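Local atomic coordinates of Aureochrome1-like protein (Ochromonas danica, PDB entry 6I20), a protein that probably acts as a blue-light sensor, binding flavin mononucleotide in a PAS-type (LOV) domain like that of the aureochrome photoreceptors. Residues 10-15 and 30-35; 19-22 and 27-30; 102-105 and 109-112. One frame throughout, in Å; residues are numbered along the deposited sequence.

Contact 1 (10-15 and 30-35)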
ATOM      1  N   ALA A  10       1.461  -1.253  16.143  1.00 17.30           N
ATOM      2  CA  ALA A  10       0.716  -0.040  16.421  1.00 17.43           C
ATOM      3  C   ALA A  10      -0.450   0.192  15.474  1.00 16.35           C
ATOM      4  O   ALA A  10      -1.536   0.535  15.888  1.00 17.47           O
ATOM      5  CB  ALA A  10       1.653   1.162  16.366  1.00 15.02           C
ATOM      6  N   LEU A  11      -0.169   0.020  14.176  1.00 15.90           N
ATOM      7  CA  LEU A  11      -1.205   0.243  13.158  1.00 16.29           C
ATOM      8  C   LEU A  11      -2.318  -0.810  13.273  1.00 16.34           C
ATOM      9  O   LEU A  11      -3.480  -0.491  13.054  1.00 17.35           O
ATOM     10  CB  LEU A  11      -0.585   0.225  11.768  1.00 16.30           C
ATOM     11  CG  LEU A  11       0.332   1.406  11.464  1.00 17.22           C
ATOM     12  CD1 LEU A  11       1.125   1.123  10.193  1.00 17.35           C
ATOM     13  CD2 LEU A  11      -0.437   2.705  11.387  1.00 19.46           C
ATOM     14  N   GLN A  12      -1.938  -2.017  13.675  1.00 16.70           N
ATOM     15  CA  GLN A  12      -2.915  -3.088  13.937  0.50 18.14           C
ATOM     16  C   GLN A  12      -3.855  -2.684  15.083  1.00 18.92           C
ATOM     17  O   GLN A  12      -5.075  -2.719  14.999  1.00 19.79           O
ATOM     18  CB  GLN A  12      -2.146  -4.366  14.317  0.50 19.63           C
ATOM     19  CG  GLN A  12      -2.967  -5.642  14.443  0.50 21.58           C
ATOM     20  CD  GLN A  12      -2.134  -6.827  14.929  0.50 22.70           C
ATOM     21  OE1 GLN A  12      -1.310  -6.715  15.840  0.50 25.36           O
ATOM     22  NE2 GLN A  12      -2.325  -7.969  14.285  0.50 26.60           N
ATOM     23  N   THR A  13      -3.246  -2.254  16.188  1.00 19.59           N
ATOM     24  CA  THR A  13      -3.993  -1.893  17.391  1.00 21.15           C
ATOM     25  C   THR A  13      -4.906  -0.713  17.121  1.00 21.23           C
ATOM     26  O   THR A  13      -6.042  -0.639  17.618  1.00 23.67           O
ATOM     27  CB  THR A  13      -2.998  -1.549  18.506  1.00 22.36           C
ATOM     28  OG1 THR A  13      -2.216  -2.716  18.808  1.00 22.75           O
ATOM     29  CG2 THR A  13      -3.721  -1.091  19.733  1.00 24.18           C
ATOM     30  N   ALA A  14      -4.393   0.257  16.364  1.00 21.44           N
ATOM     31  CA  ALA A  14      -5.162   1.432  15.977  1.00 22.68           C
ATOM     32  C   ALA A  14      -6.186   1.189  14.855  1.00 21.43           C
ATOM     33  O   ALA A  14      -6.860   2.105  14.401  1.00 22.86           O
ATOM     34  CB  ALA A  14      -4.205   2.555  15.591  1.00 23.51           C
ATOM     35  N   GLN A  15      -6.288  -0.067  14.385  1.00 21.15           N
ATOM     36  CA  GLN A  15      -7.294  -0.460  13.358  1.00 20.59           C
ATOM     37  C   GLN A  15      -7.183   0.343  12.057  1.00 19.27           C
ATOM     38  O   GLN A  15      -8.164   0.799  11.478  1.00 20.96           O
ATOM     39  CB  GLN A  15      -8.705  -0.420  13.967  1.00 23.38           C
ATOM     40  CG  GLN A  15      -8.870  -1.363  15.128  1.00 24.46           C
ATOM     41  CD  GLN A  15     -10.243  -1.232  15.744  1.00 28.94           C
ATOM     42  OE1 GLN A  15     -10.457  -0.409  16.621  1.00 34.80           O
ATOM     43  NE2 GLN A  15     -11.186  -2.018  15.266  1.00 32.35           N
ATOM     44  N   ILE A  30       1.891  -9.469  -0.967  1.00 12.56           N
ATOM     45  CA  ILE A  30       1.379  -9.211   0.368  1.00 12.52           C
ATOM     46  C   ILE A  30       1.535 -10.481   1.219  1.00 12.63           C
ATOM     47  O   ILE A  30       1.109 -11.575   0.827  1.00 14.14           O
ATOM     48  CB  ILE A  30      -0.088  -8.803   0.323  1.00 13.06           C
ATOM     49  CG1 ILE A  30      -0.314  -7.514  -0.435  1.00 14.19           C
ATOM     50  CG2 ILE A  30      -0.698  -8.716   1.714  1.00 14.39           C
ATOM     51  CD1 ILE A  30      -1.792  -7.328  -0.798  1.00 16.85           C
ATOM     52  N   VAL A  31       2.120 -10.313   2.419  1.00 12.75           N
ATOM     53  CA  VAL A  31       2.262 -11.380   3.414  1.00 13.26           C
ATOM     54  C   VAL A  31       1.427 -11.086   4.689  1.00 12.91           C
ATOM     55  O   VAL A  31       1.303 -11.988   5.535  1.00 14.06           O
ATOM     56  CB  VAL A  31       3.722 -11.713   3.799  1.00 14.62           C
ATOM     57  CG1 VAL A  31       4.463 -12.326   2.620  1.00 16.20           C
ATOM     58  CG2 VAL A  31       4.428 -10.482   4.351  1.00 15.38           C
ATOM     59  N   TYR A  32       0.841  -9.896   4.811  1.00 13.24           N
ATOM     60  CA  TYR A  32      -0.024  -9.574   5.932  1.00 13.31           C
ATOM     61  C   TYR A  32      -0.935  -8.444   5.442  1.00 12.55           C
ATOM     62  O   TYR A  32      -0.449  -7.480   4.807  1.00 13.09           O
ATOM     63  CB  TYR A  32       0.792  -9.073   7.158  1.00 14.47           C
ATOM     64  CG  TYR A  32      -0.076  -8.877   8.363  1.00 16.41           C
ATOM     65  CD1 TYR A  32      -0.741  -7.671   8.572  1.00 16.53           C
ATOM     66  CD2 TYR A  32      -0.271  -9.927   9.277  1.00 16.82           C
ATOM     67  CE1 TYR A  32      -1.616  -7.506   9.665  1.00 19.15           C
ATOM     68  CE2 TYR A  32      -1.109  -9.780  10.364  1.00 20.68           C
ATOM     69  CZ  TYR A  32      -1.786  -8.578  10.538  1.00 21.19           C
ATOM     70  OH  TYR A  32      -2.629  -8.454  11.642  1.00 28.49           O
ATOM     71  N   ALA A  33      -2.226  -8.518   5.755  1.00 12.89           N
ATOM     72  CA  ALA A  33      -3.164  -7.430   5.417  1.00 13.31           C
ATOM     73  C   ALA A  33      -4.057  -7.183   6.590  1.00 14.30           C
ATOM     74  O   ALA A  33      -4.577  -8.121   7.193  1.00 15.29           O
ATOM     75  CB  ALA A  33      -4.010  -7.784   4.196  1.00 14.09           C
ATOM     76  N   SER A  34      -4.222  -5.911   6.944  1.00 13.37           N
ATOM     77  CA  SER A  34      -5.083  -5.586   8.074  1.00 13.76           C
ATOM     78  C   SER A  34      -6.555  -5.677   7.773  1.00 14.14           C
ATOM     79  O   SER A  34      -6.978  -5.555   6.610  1.00 14.27           O
ATOM     80  CB  SER A  34      -4.807  -4.182   8.608  1.00 13.98           C
ATOM     81  OG  SER A  34      -5.323  -3.189   7.748  1.00 14.19           O
ATOM     82  N   GLN A  35      -7.374  -5.821   8.797  1.00 15.21           N
ATOM     83  CA  GLN A  35      -8.810  -5.788   8.634  1.00 16.40           C
ATOM     84  C   GLN A  35      -9.294  -4.547   7.926  1.00 16.54           C
ATOM     85  O   GLN A  35     -10.186  -4.616   7.103  1.00 16.92           O
ATOM     86  CB  GLN A  35      -9.536  -5.961   9.993  1.00 18.98           C
ATOM     87  CG  GLN A  35     -11.057  -5.956   9.847  1.00 21.74           C
ATOM     88  CD  GLN A  35     -11.560  -7.111   9.020  1.00 23.57           C
ATOM     89  OE1 GLN A  35     -11.334  -8.267   9.409  1.00 27.89           O
ATOM     90  NE2 GLN A  35     -12.197  -6.829   7.853  1.00 25.30           N
TER
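Where Gln12 on the last turn of helix 6-13 meets Tyr32 on strand 30-33, the two backbones stay well apart: their closest alpha carbons, Gln12 CA and Ser34 CA, lie 6.7 Å from each other, so two long side chains must bridge the gap. The contact is small, burying 94 Å² in all, and is carried by the far ends of these two residues. Gln12 NE2 donates to Tyr32 OH at 2.7 Å, but the N-H is bent, with an angle of 126° at the hydrogen, and the bond is weak. The long side chain of Gln12 spans the distance because CG stands anti to the backbone N (chi1 -172°) and the chain continues extended. It crosses Tyr32 at about a right angle, with amide and ring planes 75° apart, and the amide nitrogen sits oblique to the ring, reaching the phenol oxygen while CZ lies 3.8 Å from NE2. Gln12 is deposited in two conformers, so this bond, seen in one of them, is doubtful as a lasting link. A tyrosine suits its place because the hydroxyl can meet a polar partner at the partly exposed end while the rest of the side chain touches Ile20 and Ala2. Firmer structure flanks the contact. Gln15, at positive phi, ends the helix in a Schellman motif, with Gln15 N bonded to Gln12 O at 3.0 Å. Ser34 is the N-cap of helix 35-41: its small side chain reaches Phe37 N. Val31 and Tyr32 form a classic beta bulge opposite Ile20. Leu11 packs on Leu113 and Val115, so that the N-terminal helix rests on the PAS sheet, as in LOV domains.

Contact 2 (19-22 and 27-30). With FMN (flavin mononucleotide), chain E.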
ATOM      1  N   VAL A  19      -0.879  -3.027   4.562  1.00 13.15           N
ATOM      2  CA  VAL A  19      -0.360  -4.322   4.167  1.00 12.93           C
ATOM      3  C   VAL A  19       1.145  -4.345   4.344  1.00 12.74           C
ATOM      4  O   VAL A  19       1.792  -3.296   4.408  1.00 13.12           O
ATOM      5  CB  VAL A  19      -0.677  -4.687   2.690  1.00 13.84           C
ATOM      6  CG1 VAL A  19      -2.174  -4.738   2.465  1.00 14.75           C
ATOM      7  CG2 VAL A  19      -0.020  -3.754   1.736  1.00 14.53           C
ATOM      8  N   ILE A  20       1.682  -5.550   4.451  1.00 12.92           N
ATOM      9  CA  ILE A  20       3.119  -5.813   4.476  0.50 12.72           C
ATOM     10  C   ILE A  20       3.430  -6.716   3.280  1.00 12.80           C
ATOM     11  O   ILE A  20       2.731  -7.730   3.094  1.00 12.95           O
ATOM     12  CB  ILE A  20       3.523  -6.552   5.781  0.50 14.19           C
ATOM     13  CG1 ILE A  20       2.971  -5.808   7.006  0.50 14.24           C
ATOM     14  CG2 ILE A  20       5.027  -6.685   5.842  0.50 14.85           C
ATOM     15  CD1 ILE A  20       3.488  -4.396   7.127  0.50 13.90           C
ATOM     16  N   SER A  21       4.466  -6.371   2.500  1.00 12.06           N
ATOM     17  CA  SER A  21       4.890  -7.211   1.381  1.00 12.44           C
ATOM     18  C   SER A  21       6.271  -7.781   1.660  1.00 13.23           C
ATOM     19  O   SER A  21       6.985  -7.307   2.564  1.00 13.97           O
ATOM     20  CB  SER A  21       4.931  -6.435   0.061  1.00 14.64           C
ATOM     21  OG  SER A  21       6.091  -5.595  -0.015  1.00 15.32           O
ATOM     22  N   ASP A  22       6.652  -8.795   0.912  1.00 14.35           N
ATOM     23  CA  ASP A  22       7.956  -9.444   1.033  1.00 15.37           C
ATOM     24  C   ASP A  22       8.668  -9.480  -0.313  1.00 15.52           C
ATOM     25  O   ASP A  22       8.325 -10.296  -1.167  1.00 16.37           O
ATOM     26  CB  ASP A  22       7.812 -10.861   1.601  1.00 16.58           C
ATOM     27  CG  ASP A  22       9.158 -11.547   1.890  1.00 19.19           C
ATOM     28  OD1 ASP A  22      10.206 -11.134   1.364  1.00 19.84           O
ATOM     29  OD2 ASP A  22       9.161 -12.532   2.668  1.00 23.66           O
ATOM     30  N   ASP A  27       7.488 -11.356  -7.212  1.00 18.77           N
ATOM     31  CA  ASP A  27       6.527 -10.313  -7.400  1.00 18.45           C
ATOM     32  C   ASP A  27       6.115  -9.545  -6.156  1.00 17.07           C
ATOM     33  O   ASP A  27       5.101  -8.871  -6.160  1.00 17.34           O
ATOM     34  CB  ASP A  27       5.265 -10.829  -8.130  1.00 19.35           C
ATOM     35  CG  ASP A  27       4.604  -9.746  -8.967  1.00 19.99           C
ATOM     36  OD1 ASP A  27       5.258  -8.723  -9.292  1.00 21.21           O
ATOM     37  OD2 ASP A  27       3.390  -9.905  -9.304  1.00 20.77           O
ATOM     38  N   ASN A  28       6.941  -9.605  -5.120  1.00 16.84           N
ATOM     39  CA  ASN A  28       6.757  -8.764  -3.943  1.00 16.07           C
ATOM     40  C   ASN A  28       5.323  -8.759  -3.414  1.00 15.17           C
ATOM     41  O   ASN A  28       4.674  -7.688  -3.279  1.00 15.51           O
ATOM     42  CB  ASN A  28       7.216  -7.326  -4.272  1.00 16.36           C
ATOM     43  CG  ASN A  28       7.317  -6.421  -3.062  1.00 16.98           C
ATOM     44  OD1 ASN A  28       7.528  -6.871  -1.932  1.00 17.04           O
ATOM     45  ND2 ASN A  28       7.155  -5.137  -3.301  1.00 17.96           N
ATOM     46  N   PRO A  29       4.815  -9.956  -3.084  1.00 15.06           N
ATOM     47  CA  PRO A  29       3.425 -10.069  -2.683  1.00 14.40           C
ATOM     48  C   PRO A  29       3.154  -9.683  -1.234  1.00 13.31           C
ATOM     49  O   PRO A  29       4.062  -9.667  -0.382  1.00 14.13           O
ATOM     50  CB  PRO A  29       3.163 -11.536  -2.852  1.00 15.68           C
ATOM     51  CG  PRO A  29       4.453 -12.173  -2.467  1.00 16.47           C
ATOM     52  CD  PRO A  29       5.472 -11.258  -3.080  1.00 16.30           C
ATOM     53  N   ILE A  30       1.891  -9.469  -0.967  1.00 12.56           N
ATOM     54  CA  ILE A  30       1.379  -9.211   0.368  1.00 12.52           C
ATOM     55  C   ILE A  30       1.535 -10.481   1.219  1.00 12.63           C
ATOM     56  O   ILE A  30       1.109 -11.575   0.827  1.00 14.14           O
ATOM     57  CB  ILE A  30      -0.088  -8.803   0.323  1.00 13.06           C
ATOM     58  CG1 ILE A  30      -0.314  -7.514  -0.435  1.00 14.19           C
ATOM     59  CG2 ILE A  30      -0.698  -8.716   1.714  1.00 14.39           C
ATOM     60  CD1 ILE A  30      -1.792  -7.328  -0.798  1.00 16.85           C
TER
HETATM   61  N1  FMN E 401      -0.548   0.017  -5.325  1.00 14.14           N
HETATM   62  C2  FMN E 401      -1.808   0.500  -5.270  1.00 15.04           C
HETATM   63  O2  FMN E 401      -2.338   0.889  -6.336  1.00 15.88           O
HETATM   64  N3  FMN E 401      -2.532   0.565  -4.126  1.00 14.04           N
HETATM   65  C4  FMN E 401      -2.019   0.165  -2.923  1.00 13.47           C
HETATM   66  O4  FMN E 401      -2.698   0.307  -1.871  1.00 14.05           O
HETATM   67  C4A FMN E 401      -0.705  -0.385  -2.929  1.00 12.54           C
HETATM   68  N5  FMN E 401      -0.142  -0.827  -1.760  1.00 12.87           N
HETATM   69  C5A FMN E 401       1.142  -1.259  -1.804  1.00 12.63           C
HETATM   70  C6  FMN E 401       1.770  -1.702  -0.619  1.00 12.73           C
HETATM   71  C7  FMN E 401       3.051  -2.146  -0.607  1.00 13.05           C
HETATM   72  C7M FMN E 401       3.717  -2.591   0.715  1.00 14.11           C
HETATM   73  C8  FMN E 401       3.821  -2.186  -1.819  1.00 14.41           C
HETATM   74  C8M FMN E 401       5.239  -2.658  -1.817  1.00 15.82           C
HETATM   75  C9  FMN E 401       3.233  -1.763  -2.987  1.00 13.87           C
HETATM   76  C9A FMN E 401       1.933  -1.279  -3.022  1.00 13.55           C
HETATM   77  N10 FMN E 401       1.309  -0.903  -4.239  1.00 13.93           N
HETATM   78  C10 FMN E 401       0.040  -0.404  -4.182  1.00 13.77           C
HETATM   79  C1' FMN E 401       2.069  -0.809  -5.480  1.00 14.58           C
HETATM   80  C2' FMN E 401       2.103  -2.072  -6.345  1.00 14.93           C
HETATM   81  O2' FMN E 401       2.140  -3.216  -5.479  1.00 16.28           O
HETATM   82  C3' FMN E 401       3.354  -2.056  -7.211  1.00 18.57           C
HETATM   83  O3' FMN E 401       4.544  -1.898  -6.420  1.00 19.98           O
HETATM   84  C4' FMN E 401       3.358  -1.010  -8.302  1.00 21.25           C
HETATM   85  O4' FMN E 401       2.144  -1.154  -9.059  1.00 22.00           O
HETATM   86  C5' FMN E 401       4.570  -1.225  -9.269  1.00 23.93           C
HETATM   87  O5' FMN E 401       4.801  -2.658  -9.484  1.00 26.31           O
HETATM   88  P   FMN E 401       5.538  -3.075 -10.857  0.80 27.53           P
HETATM   89  O1P FMN E 401       5.573  -4.554 -10.874  0.80 27.92           O
HETATM   90  O2P FMN E 401       4.738  -2.496 -11.950  0.80 31.40           O
HETATM   91  O3P FMN E 401       6.910  -2.425 -10.734  0.80 31.28           O
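Ser21 and Ile30 face each other as an antiparallel, non-hydrogen-bonded pair, their CA atoms 4.2 Å apart, where the loop between strands 18-21 and 30-33 closes. This is the tight part of the contact. Asp22 N donates to Pro29 O at 3.0 Å, and Ser21 CA lies 3.1 Å from the same Pro29 O in a CA-H...O contact, so one acceptor is shared by two neighbouring donors. Next to the pair, Val19 and Ile30 supply the apolar filling: Val19 CB touches Ile30 CG2 at 4.1 Å, the two branched side chains meeting obliquely, while Val19 CG2 turns to the flavin and lies 3.6 Å from FMN C6. A valine suits the place of Val19 because one methyl meets Ile30 while the other meets the ligand. Toward the other end the contact opens to solvent. Asp22 and Asn28 are only partly covered, Asp22 OD1 binds Ser24 OG, and exposed Asp27 forms a salt bridge with Arg54, itself a hydrogen-bonding partner of FMN. Asn28 takes a left-handed backbone conformation, which asparagine tolerates well, and its CG stands anti to the backbone N (chi1 -169°), bringing the amide back over Ser21. Ser21 OG donates to Asn28 OD1 at 2.7 Å, approaching from above the carbonyl plane, 36° out of it, and Asn28 ND2 comes within 3.5 Å of FMN C8M. With an alanine here, Ser21 OG would probably lose its acceptor and be set free to turn, and the flavin methyl C8M would lose a neighbour. The chemistry implies a division of labour: the bond pairs Ser21 OG with Asn28 OD1 beside the apolar dimethylbenzene edge of the flavin, which meets its neighbours here by packing, whereas polar residues elsewhere in the pocket bind the rest of FMN.

Contact 3 (102-105 and 109-112). With FMN (flavin mononucleotide), chain E; EDO (1,2-ethanediol), chain H.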
ATOM      1  N   LEU A 102      10.871  -1.579   5.715  1.00 15.18           N
ATOM      2  CA  LEU A 102      11.083  -2.099   7.071  1.00 14.89           C
ATOM      3  C   LEU A 102      12.414  -2.817   7.065  1.00 15.42           C
ATOM      4  O   LEU A 102      12.604  -3.787   6.329  1.00 15.65           O
ATOM      5  CB  LEU A 102       9.936  -3.008   7.466  1.00 15.31           C
ATOM      6  CG  LEU A 102       8.537  -2.387   7.485  1.00 16.52           C
ATOM      7  CD1 LEU A 102       7.471  -3.448   7.648  1.00 16.82           C
ATOM      8  CD2 LEU A 102       8.409  -1.362   8.546  1.00 18.60           C
ATOM      9  N   ARG A 103      13.353  -2.368   7.880  1.00 16.55           N
ATOM     10  CA  ARG A 103      14.727  -2.787   7.827  1.00 17.37           C
ATOM     11  C   ARG A 103      15.139  -3.598   9.034  1.00 18.46           C
ATOM     12  O   ARG A 103      14.577  -3.428  10.151  1.00 20.44           O
ATOM     13  CB  ARG A 103      15.665  -1.580   7.721  1.00 19.06           C
ATOM     14  CG  ARG A 103      15.470  -0.756   6.488  1.00 20.38           C
ATOM     15  CD  ARG A 103      16.366   0.460   6.444  1.00 21.96           C
ATOM     16  NE  ARG A 103      16.010   1.243   5.270  1.00 23.40           N
ATOM     17  CZ  ARG A 103      16.503   1.074   4.043  1.00 23.86           C
ATOM     18  NH1 ARG A 103      17.460   0.198   3.779  1.00 25.88           N
ATOM     19  NH2 ARG A 103      16.040   1.828   3.041  1.00 26.57           N
ATOM     20  N   ASP A 104      16.132  -4.444   8.836  1.00 17.85           N
ATOM     21  CA  ASP A 104      16.792  -5.153   9.945  1.00 18.05           C
ATOM     22  C   ASP A 104      17.909  -4.281  10.576  1.00 19.29           C
ATOM     23  O   ASP A 104      18.169  -3.151  10.161  1.00 19.81           O
ATOM     24  CB  ASP A 104      17.242  -6.541   9.500  1.00 18.47           C
ATOM     25  CG  ASP A 104      18.442  -6.530   8.573  1.00 19.23           C
ATOM     26  OD1 ASP A 104      19.153  -5.528   8.406  1.00 20.34           O
ATOM     27  OD2 ASP A 104      18.710  -7.636   7.994  1.00 20.16           O
ATOM     28  N   GLY A 105      18.586  -4.840  11.573  1.00 19.45           N
ATOM     29  CA  GLY A 105      19.618  -4.131  12.291  1.00 19.89           C
ATOM     30  C   GLY A 105      20.911  -3.840  11.528  1.00 22.89           C
ATOM     31  O   GLY A 105      21.800  -3.180  12.034  1.00 25.21           O
ATOM     32  N   VAL A 109      16.596  -4.147   3.677  1.00 18.66           N
ATOM     33  CA  VAL A 109      15.146  -4.158   3.551  1.00 17.88           C
ATOM     34  C   VAL A 109      14.676  -5.602   3.729  1.00 17.59           C
ATOM     35  O   VAL A 109      15.063  -6.507   2.962  1.00 20.60           O
ATOM     36  CB  VAL A 109      14.683  -3.577   2.201  1.00 19.62           C
ATOM     37  CG1 VAL A 109      13.187  -3.692   2.063  1.00 19.92           C
ATOM     38  CG2 VAL A 109      15.182  -2.148   2.082  1.00 20.48           C
ATOM     39  N   VAL A 110      13.788  -5.830   4.685  1.00 15.46           N
ATOM     40  CA  VAL A 110      13.223  -7.147   4.931  1.00 15.92           C
ATOM     41  C   VAL A 110      11.798  -7.190   4.413  1.00 15.11           C
ATOM     42  O   VAL A 110      11.354  -8.208   3.843  1.00 16.49           O
ATOM     43  CB  VAL A 110      13.284  -7.527   6.434  1.00 16.99           C
ATOM     44  CG1 VAL A 110      12.709  -8.909   6.678  1.00 17.60           C
ATOM     45  CG2 VAL A 110      14.726  -7.546   6.897  1.00 19.04           C
ATOM     46  N   ASN A 111      11.043  -6.139   4.594  1.00 14.42           N
ATOM     47  CA  ASN A 111       9.649  -6.073   4.165  1.00 13.78           C
ATOM     48  C   ASN A 111       9.348  -4.651   3.721  1.00 13.18           C
ATOM     49  O   ASN A 111      10.100  -3.711   4.048  1.00 14.34           O
ATOM     50  CB  ASN A 111       8.665  -6.460   5.292  1.00 14.27           C
ATOM     51  CG  ASN A 111       8.717  -7.927   5.667  1.00 14.67           C
ATOM     52  OD1 ASN A 111       9.247  -8.292   6.734  1.00 15.88           O
ATOM     53  ND2 ASN A 111       8.144  -8.798   4.832  1.00 15.38           N
ATOM     54  N   TYR A 112       8.227  -4.461   3.012  1.00 13.09           N
ATOM     55  CA  TYR A 112       7.682  -3.131   2.821  1.00 12.84           C
ATOM     56  C   TYR A 112       6.346  -2.993   3.515  1.00 12.68           C
ATOM     57  O   TYR A 112       5.562  -3.951   3.574  1.00 13.48           O
ATOM     58  CB  TYR A 112       7.479  -2.814   1.328  1.00 13.75           C
ATOM     59  CG  TYR A 112       8.771  -2.712   0.574  1.00 14.76           C
ATOM     60  CD1 TYR A 112       9.542  -1.571   0.627  1.00 16.17           C
ATOM     61  CD2 TYR A 112       9.214  -3.739  -0.232  1.00 16.56           C
ATOM     62  CE1 TYR A 112      10.742  -1.488  -0.051  1.00 17.85           C
ATOM     63  CE2 TYR A 112      10.412  -3.648  -0.920  1.00 18.41           C
ATOM     64  CZ  TYR A 112      11.188  -2.540  -0.823  1.00 18.77           C
ATOM     65  OH  TYR A 112      12.389  -2.478  -1.516  1.00 22.54           O
TER
HETATM   66  N1  FMN E 401      -0.548   0.017  -5.325  1.00 14.14           N
HETATM   67  C2  FMN E 401      -1.808   0.500  -5.270  1.00 15.04           C
HETATM   68  O2  FMN E 401      -2.338   0.889  -6.336  1.00 15.88           O
HETATM   69  N3  FMN E 401      -2.532   0.565  -4.126  1.00 14.04           N
HETATM   70  C4  FMN E 401      -2.019   0.165  -2.923  1.00 13.47           C
HETATM   71  O4  FMN E 401      -2.698   0.307  -1.871  1.00 14.05           O
HETATM   72  C4A FMN E 401      -0.705  -0.385  -2.929  1.00 12.54           C
HETATM   73  N5  FMN E 401      -0.142  -0.827  -1.760  1.00 12.87           N
HETATM   74  C5A FMN E 401       1.142  -1.259  -1.804  1.00 12.63           C
HETATM   75  C6  FMN E 401       1.770  -1.702  -0.619  1.00 12.73           C
HETATM   76  C7  FMN E 401       3.051  -2.146  -0.607  1.00 13.05           C
HETATM   77  C7M FMN E 401       3.717  -2.591   0.715  1.00 14.11           C
HETATM   78  C8  FMN E 401       3.821  -2.186  -1.819  1.00 14.41           C
HETATM   79  C8M FMN E 401       5.239  -2.658  -1.817  1.00 15.82           C
HETATM   80  C9  FMN E 401       3.233  -1.763  -2.987  1.00 13.87           C
HETATM   81  C9A FMN E 401       1.933  -1.279  -3.022  1.00 13.55           C
HETATM   82  N10 FMN E 401       1.309  -0.903  -4.239  1.00 13.93           N
HETATM   83  C10 FMN E 401       0.040  -0.404  -4.182  1.00 13.77           C
HETATM   84  C1' FMN E 401       2.069  -0.809  -5.480  1.00 14.58           C
HETATM   85  C2' FMN E 401       2.103  -2.072  -6.345  1.00 14.93           C
HETATM   86  O2' FMN E 401       2.140  -3.216  -5.479  1.00 16.28           O
HETATM   87  C3' FMN E 401       3.354  -2.056  -7.211  1.00 18.57           C
HETATM   88  O3' FMN E 401       4.544  -1.898  -6.420  1.00 19.98           O
HETATM   89  C4' FMN E 401       3.358  -1.010  -8.302  1.00 21.25           C
HETATM   90  O4' FMN E 401       2.144  -1.154  -9.059  1.00 22.00           O
HETATM   91  C5' FMN E 401       4.570  -1.225  -9.269  1.00 23.93           C
HETATM   92  O5' FMN E 401       4.801  -2.658  -9.484  1.00 26.31           O
HETATM   93  P   FMN E 401       5.538  -3.075 -10.857  0.80 27.53           P
HETATM   94  O1P FMN E 401       5.573  -4.554 -10.874  0.80 27.92           O
HETATM   95  O2P FMN E 401       4.738  -2.496 -11.950  0.80 31.40           O
HETATM   96  O3P FMN E 401       6.910  -2.425 -10.734  0.80 31.28           O
HETATM   97  C1  EDO H 404      23.165  -3.312  15.659  1.00 46.79           C
HETATM   98  O1  EDO H 404      21.801  -3.728  15.470  1.00 47.57           O
HETATM   99  C2  EDO H 404      23.554  -2.328  14.556  1.00 46.96           C
HETATM  100  O2  EDO H 404      22.365  -1.714  14.028  1.00 40.50           O
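Leu102 pairs with Asn111 across a beta hairpin, strands 92-103 and 109-119, close to its turn and interrupted by a classic beta bulge. These are neighbouring strands of the five-stranded antiparallel PAS sheet. Leu102 and Asn111 form a hydrogen-bonded pair, with Leu102 N donating to Asn111 O at 2.8 Å. The Leu102 carbonyl, in turn, meets two successive donors: Val110 N binds Leu102 O at 2.9 Å, nearly along the C=O axis, and the bond from Asn111 N to the same oxygen is weak. Val110 and Asn111 thus both face Leu102, and beyond the extra residue the register resumes one step on with the non-hydrogen-bonded pair Arg103 and Val109. Buried Leu102 suits the face it shares with Asn111: its CD1 lies 4.0 Å from Asn111 CB, and Ile20 and Tyr5 also pack on it. Asn111 spends its amide elsewhere, OD1 on Tyr5 OH and ND2 on Ser21 O, so a polar residue is well satisfied in this buried place. On the other face Val109 CG2 rests over one face of the Arg103 guanidinium, 3.7 Å from Arg103 NH1; the Arg103 chain, extended from CG to NE (chi3 -175°), carries the guanidinium to Val109, with NH1 also bound to Gly107 O. Closer to the turn, Asp104 CB packs on Val110 CG2, and Asp104 OD1 accepts from the backbone N atoms of Glu106 and Asn108, bridging the turn. Gly105 O binds an ethanediol, probably from the crystallisation liquor. Val109 CG1 sits over one face of the Tyr112 ring, 3.7 Å above its plane and offset toward the rim; nearer the flavin, Tyr112 CB is 3.8 Å from FMN C7M.

Along the chain, contacts 1 and 2 end on the same strand, 30-33, and share Ile30, whereas contact 3 opens only after both have closed. Their centres lie about 13 Å (1 to 2), 12 Å (2 to 3) and 17 Å (1 to 3) apart, and all three reach the same antiparallel sheet. In it, strand 18-21 lies between 30-33 and 109-119: backbone hydrogen bonds probably link Ile20 with Val31 and Tyr32 on one side and Ser21 with Tyr112 on the other. Contacts 2 and 3 both touch FMN, while contact 1 joins the N-terminal helix to the sheet's outermost strand, so the sheet connects the flavin's methyl edge with the domain's periphery.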